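Local coordinates for protein argonaute 5 (Arabidopsis thaliana, PDB 4G0O) that probably recognises the 5' nucleotide of small RNAs through its MID domain, helping to sort guide strands for gene regulation, at residues 60-72 / 89-101. Sequence-based numbering, arbitrary orientation.
Sequences EHIEEALLDIHKR and SYGKIKRICETEL. With SO4 (sulfate ion), chain C.
Glu63 and Lys92 form the one salt bridge between helices 62-72 and 90-101, neighbouring helices of the Rossmann-like MID domain, linked through strand 78-82 of its parallel sheet. Its hydrogen bond, Lys92 NZ to Glu63 OE1 at 3.3 Å, is weak and lies at the solvent-facing edge of the contact, where long, flexible chains can reach each other: Glu63 bends at chi2 (85°), Lys92 at chi3 (-84°), and the two cross at about a right angle. On the far side of helix 90-101, Tyr90 OH and Lys94 NZ each give a weak hydrogen bond to O2 of a sulfate, which Lys131 also binds; Argonaute MID domains hold the guide's 5' phosphate in a basic pocket, and the sulfate may mimic it.

The helix axes run 10.6 Å apart at -30°, close enough for branched aliphatic side chains to interlock. Leu66 is a knob in a hole of Ile93, Ile96, Cys97 and Leu101, its CD2 lying 3.8 Å from Ile96 CG2. Ile62, with CG2 anti to its backbone nitrogen, directs that methyl toward Lys92 CD and Ile96 CD1. At the C-terminal ends, His70 lays one face of its flat ring against Leu101, whose CB makes a CH-pi contact 4.1 Å from the ring centroid; an alanine here would probably leave that CB without the ring it packs against. Leu101 O lies over the same face, 3.1 Å from His70 CE1.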
# COMPACT_ATOMS: atom_id res chain seq x y z
N GLU A 60 12.73 -12.15 5.89
CA GLU A 60 14.15 -11.88 6.15
C GLU A 60 14.79 -11.06 5.02
O GLU A 60 15.93 -10.61 5.14
CB GLU A 60 14.96 -13.16 6.43
CG GLU A 60 14.41 -14.46 5.83
CD GLU A 60 13.20 -15.02 6.58
OE1 GLU A 60 12.10 -15.00 6.00
OE2 GLU A 60 13.35 -15.48 7.74
N HIS A 61 14.04 -10.87 3.94
CA HIS A 61 14.51 -10.08 2.81
C HIS A 61 13.97 -8.64 2.82
O HIS A 61 13.88 -8.01 1.75
CB HIS A 61 14.10 -10.74 1.49
CG HIS A 61 14.93 -11.93 1.12
ND1 HIS A 61 15.73 -11.95 -0.01
CD2 HIS A 61 15.08 -13.14 1.71
CE1 HIS A 61 16.34 -13.12 -0.08
NE2 HIS A 61 15.95 -13.86 0.94
N ILE A 62 13.61 -8.11 3.99
CA ILE A 62 12.97 -6.78 4.06
C ILE A 62 13.91 -5.66 3.58
O ILE A 62 13.58 -4.89 2.69
CB ILE A 62 12.46 -6.47 5.50
CG1 ILE A 62 11.15 -7.21 5.78
CG2 ILE A 62 12.23 -4.97 5.71
CD1 ILE A 62 10.81 -7.33 7.24
N GLU A 63 15.11 -5.60 4.16
CA GLU A 63 16.08 -4.58 3.78
C GLU A 63 16.37 -4.65 2.28
O GLU A 63 16.29 -3.64 1.59
CB GLU A 63 17.36 -4.71 4.62
CG GLU A 63 17.17 -4.53 6.14
CD GLU A 63 16.75 -5.81 6.88
OE1 GLU A 63 16.99 -5.90 8.10
OE2 GLU A 63 16.17 -6.73 6.26
N GLU A 64 16.66 -5.86 1.79
CA GLU A 64 16.95 -6.12 0.36
C GLU A 64 15.82 -5.71 -0.59
O GLU A 64 16.07 -5.04 -1.59
CB GLU A 64 17.27 -7.62 0.15
CG GLU A 64 17.65 -7.99 -1.30
CD GLU A 64 16.74 -9.04 -1.96
OE1 GLU A 64 15.49 -8.85 -1.94
OE2 GLU A 64 17.27 -10.04 -2.51
N ALA A 65 14.60 -6.17 -0.31
CA ALA A 65 13.44 -5.92 -1.17
C ALA A 65 13.12 -4.44 -1.27
O ALA A 65 12.91 -3.91 -2.35
CB ALA A 65 12.22 -6.67 -0.65
N LEU A 66 13.08 -3.77 -0.13
CA LEU A 66 12.72 -2.37 -0.09
C LEU A 66 13.73 -1.56 -0.91
O LEU A 66 13.36 -0.73 -1.73
CB LEU A 66 12.68 -1.88 1.36
CG LEU A 66 11.33 -1.72 2.09
CD1 LEU A 66 10.10 -2.25 1.30
CD2 LEU A 66 11.41 -2.33 3.48
N LEU A 67 15.02 -1.83 -0.71
CA LEU A 67 16.04 -1.07 -1.43
C LEU A 67 16.02 -1.42 -2.92
O LEU A 67 16.29 -0.57 -3.76
CB LEU A 67 17.44 -1.28 -0.84
CG LEU A 67 18.54 -0.48 -1.57
CD1 LEU A 67 18.42 1.01 -1.26
CD2 LEU A 67 19.94 -1.00 -1.24
N ASP A 68 15.67 -2.65 -3.24
CA ASP A 68 15.56 -3.05 -4.65
C ASP A 68 14.43 -2.28 -5.32
O ASP A 68 14.59 -1.71 -6.40
CB ASP A 68 15.31 -4.55 -4.76
CG ASP A 68 15.14 -5.02 -6.19
OD1 ASP A 68 14.20 -5.79 -6.45
OD2 ASP A 68 15.97 -4.64 -7.06
N ILE A 69 13.27 -2.26 -4.67
CA ILE A 69 12.09 -1.61 -5.23
C ILE A 69 12.35 -0.13 -5.43
O ILE A 69 11.99 0.45 -6.45
CB ILE A 69 10.90 -1.80 -4.30
CG1 ILE A 69 10.34 -3.20 -4.52
CG2 ILE A 69 9.83 -0.75 -4.55
CD1 ILE A 69 10.00 -3.89 -3.29
N HIS A 70 13.04 0.45 -4.46
CA HIS A 70 13.38 1.85 -4.48
C HIS A 70 14.32 2.22 -5.62
O HIS A 70 14.18 3.30 -6.19
CB HIS A 70 14.01 2.27 -3.16
CG HIS A 70 14.52 3.67 -3.16
ND1 HIS A 70 13.72 4.75 -3.44
CD2 HIS A 70 15.77 4.17 -2.93
CE1 HIS A 70 14.44 5.86 -3.36
NE2 HIS A 70 15.69 5.53 -3.05
N LYS A 71 15.28 1.35 -5.94
CA LYS A 71 16.25 1.68 -7.00
C LYS A 71 15.68 1.44 -8.39
O LYS A 71 16.06 2.11 -9.35
CB LYS A 71 17.58 0.92 -6.83
CG LYS A 71 18.32 1.30 -5.56
CD LYS A 71 19.74 0.76 -5.52
CE LYS A 71 20.46 1.33 -4.30
NZ LYS A 71 21.92 1.04 -4.31
N ARG A 72 14.75 0.49 -8.47
CA ARG A 72 14.13 0.14 -9.75
C ARG A 72 12.93 1.02 -10.00
O ARG A 72 12.39 1.02 -11.10
CB ARG A 72 13.68 -1.33 -9.75
CG ARG A 72 14.83 -2.31 -9.54
CD ARG A 72 14.50 -3.72 -10.01
NE ARG A 72 13.74 -4.49 -9.02
CZ ARG A 72 12.43 -4.68 -9.10
NH1 ARG A 72 11.81 -5.40 -8.18
NH2 ARG A 72 11.73 -4.16 -10.11
N SER A 89 7.91 -6.32 12.86
CA SER A 89 8.73 -5.75 11.80
C SER A 89 8.26 -4.37 11.34
O SER A 89 8.97 -3.69 10.60
CB SER A 89 8.78 -6.69 10.60
OG SER A 89 9.12 -8.01 11.01
N TYR A 90 7.08 -3.94 11.78
CA TYR A 90 6.48 -2.70 11.27
C TYR A 90 7.36 -1.46 11.46
O TYR A 90 7.49 -0.64 10.54
CB TYR A 90 5.09 -2.49 11.88
CG TYR A 90 4.44 -1.15 11.59
CD1 TYR A 90 4.23 -0.24 12.62
CD2 TYR A 90 4.01 -0.82 10.32
CE1 TYR A 90 3.62 0.99 12.37
CE2 TYR A 90 3.40 0.40 10.06
CZ TYR A 90 3.21 1.31 11.09
OH TYR A 90 2.62 2.53 10.85
N GLY A 91 7.96 -1.32 12.63
CA GLY A 91 8.88 -0.22 12.88
C GLY A 91 10.04 -0.20 11.90
O GLY A 91 10.34 0.83 11.31
N LYS A 92 10.68 -1.35 11.73
CA LYS A 92 11.74 -1.50 10.75
C LYS A 92 11.29 -1.05 9.36
O LYS A 92 11.98 -0.26 8.69
CB LYS A 92 12.21 -2.96 10.70
CG LYS A 92 13.44 -3.14 9.83
CD LYS A 92 13.60 -4.58 9.31
CE LYS A 92 14.30 -5.50 10.31
NZ LYS A 92 14.33 -6.92 9.82
N ILE A 93 10.12 -1.52 8.91
CA ILE A 93 9.65 -1.20 7.57
C ILE A 93 9.36 0.28 7.37
O ILE A 93 9.69 0.84 6.33
CB ILE A 93 8.40 -2.03 7.19
CG1 ILE A 93 8.73 -3.52 7.22
CG2 ILE A 93 7.86 -1.62 5.80
CD1 ILE A 93 7.54 -4.42 7.00
N LYS A 94 8.76 0.92 8.37
CA LYS A 94 8.41 2.33 8.24
C LYS A 94 9.67 3.16 8.24
O LYS A 94 9.80 4.10 7.44
CB LYS A 94 7.52 2.79 9.38
CG LYS A 94 6.14 2.19 9.34
CD LYS A 94 5.14 3.13 8.69
CE LYS A 94 4.81 2.73 7.25
NZ LYS A 94 3.98 3.77 6.56
N ARG A 95 10.58 2.82 9.15
CA ARG A 95 11.87 3.48 9.25
C ARG A 95 12.58 3.43 7.89
O ARG A 95 13.05 4.45 7.38
CB ARG A 95 12.73 2.82 10.35
CG ARG A 95 14.21 3.21 10.27
CD ARG A 95 15.08 2.56 11.34
NE ARG A 95 15.16 1.10 11.21
CZ ARG A 95 15.95 0.46 10.34
NH1 ARG A 95 15.97 -0.87 10.29
NH2 ARG A 95 16.72 1.16 9.52
N ILE A 96 12.63 2.26 7.28
CA ILE A 96 13.34 2.09 6.02
C ILE A 96 12.68 2.91 4.92
O ILE A 96 13.34 3.62 4.16
CB ILE A 96 13.40 0.62 5.60
CG1 ILE A 96 14.35 -0.15 6.52
CG2 ILE A 96 13.82 0.48 4.14
CD1 ILE A 96 14.23 -1.66 6.40
N CYS A 97 11.35 2.82 4.86
CA CYS A 97 10.62 3.54 3.83
C CYS A 97 10.64 5.05 4.06
O CYS A 97 11.05 5.82 3.18
CB CYS A 97 9.17 3.06 3.77
SG CYS A 97 9.01 1.36 3.20
N GLU A 98 10.19 5.46 5.24
CA GLU A 98 9.93 6.87 5.48
C GLU A 98 11.23 7.65 5.67
O GLU A 98 11.45 8.66 5.01
CB GLU A 98 8.99 7.05 6.67
CG GLU A 98 7.63 6.38 6.46
CD GLU A 98 6.70 6.50 7.66
OE1 GLU A 98 7.18 6.40 8.82
OE2 GLU A 98 5.48 6.69 7.45
N THR A 99 12.08 7.15 6.56
CA THR A 99 13.32 7.85 6.87
C THR A 99 14.45 7.50 5.90
O THR A 99 15.11 8.40 5.37
CB THR A 99 13.77 7.56 8.33
OG1 THR A 99 14.09 6.18 8.46
CG2 THR A 99 12.67 7.90 9.31
N GLU A 100 14.68 6.21 5.65
CA GLU A 100 15.90 5.84 4.94
C GLU A 100 15.87 5.93 3.41
O GLU A 100 16.81 6.44 2.80
CB GLU A 100 16.46 4.52 5.46
CG GLU A 100 17.44 4.75 6.64
CD GLU A 100 17.18 3.82 7.81
OE1 GLU A 100 16.83 2.65 7.56
OE2 GLU A 100 17.32 4.26 8.97
N LEU A 101 14.80 5.47 2.77
CA LEU A 101 14.79 5.46 1.31
C LEU A 101 13.96 6.59 0.71
O LEU A 101 14.15 6.98 -0.45
CB LEU A 101 14.31 4.10 0.81
CG LEU A 101 15.13 2.96 1.39
CD1 LEU A 101 14.70 1.62 0.81
CD2 LEU A 101 16.63 3.21 1.18
S SO4 C . -0.26 3.30 8.49
O1 SO4 C . -1.03 2.17 9.02
O2 SO4 C . 1.04 2.79 7.97
O3 SO4 C . -1.04 4.00 7.46
O4 SO4 C . -0.03 4.28 9.57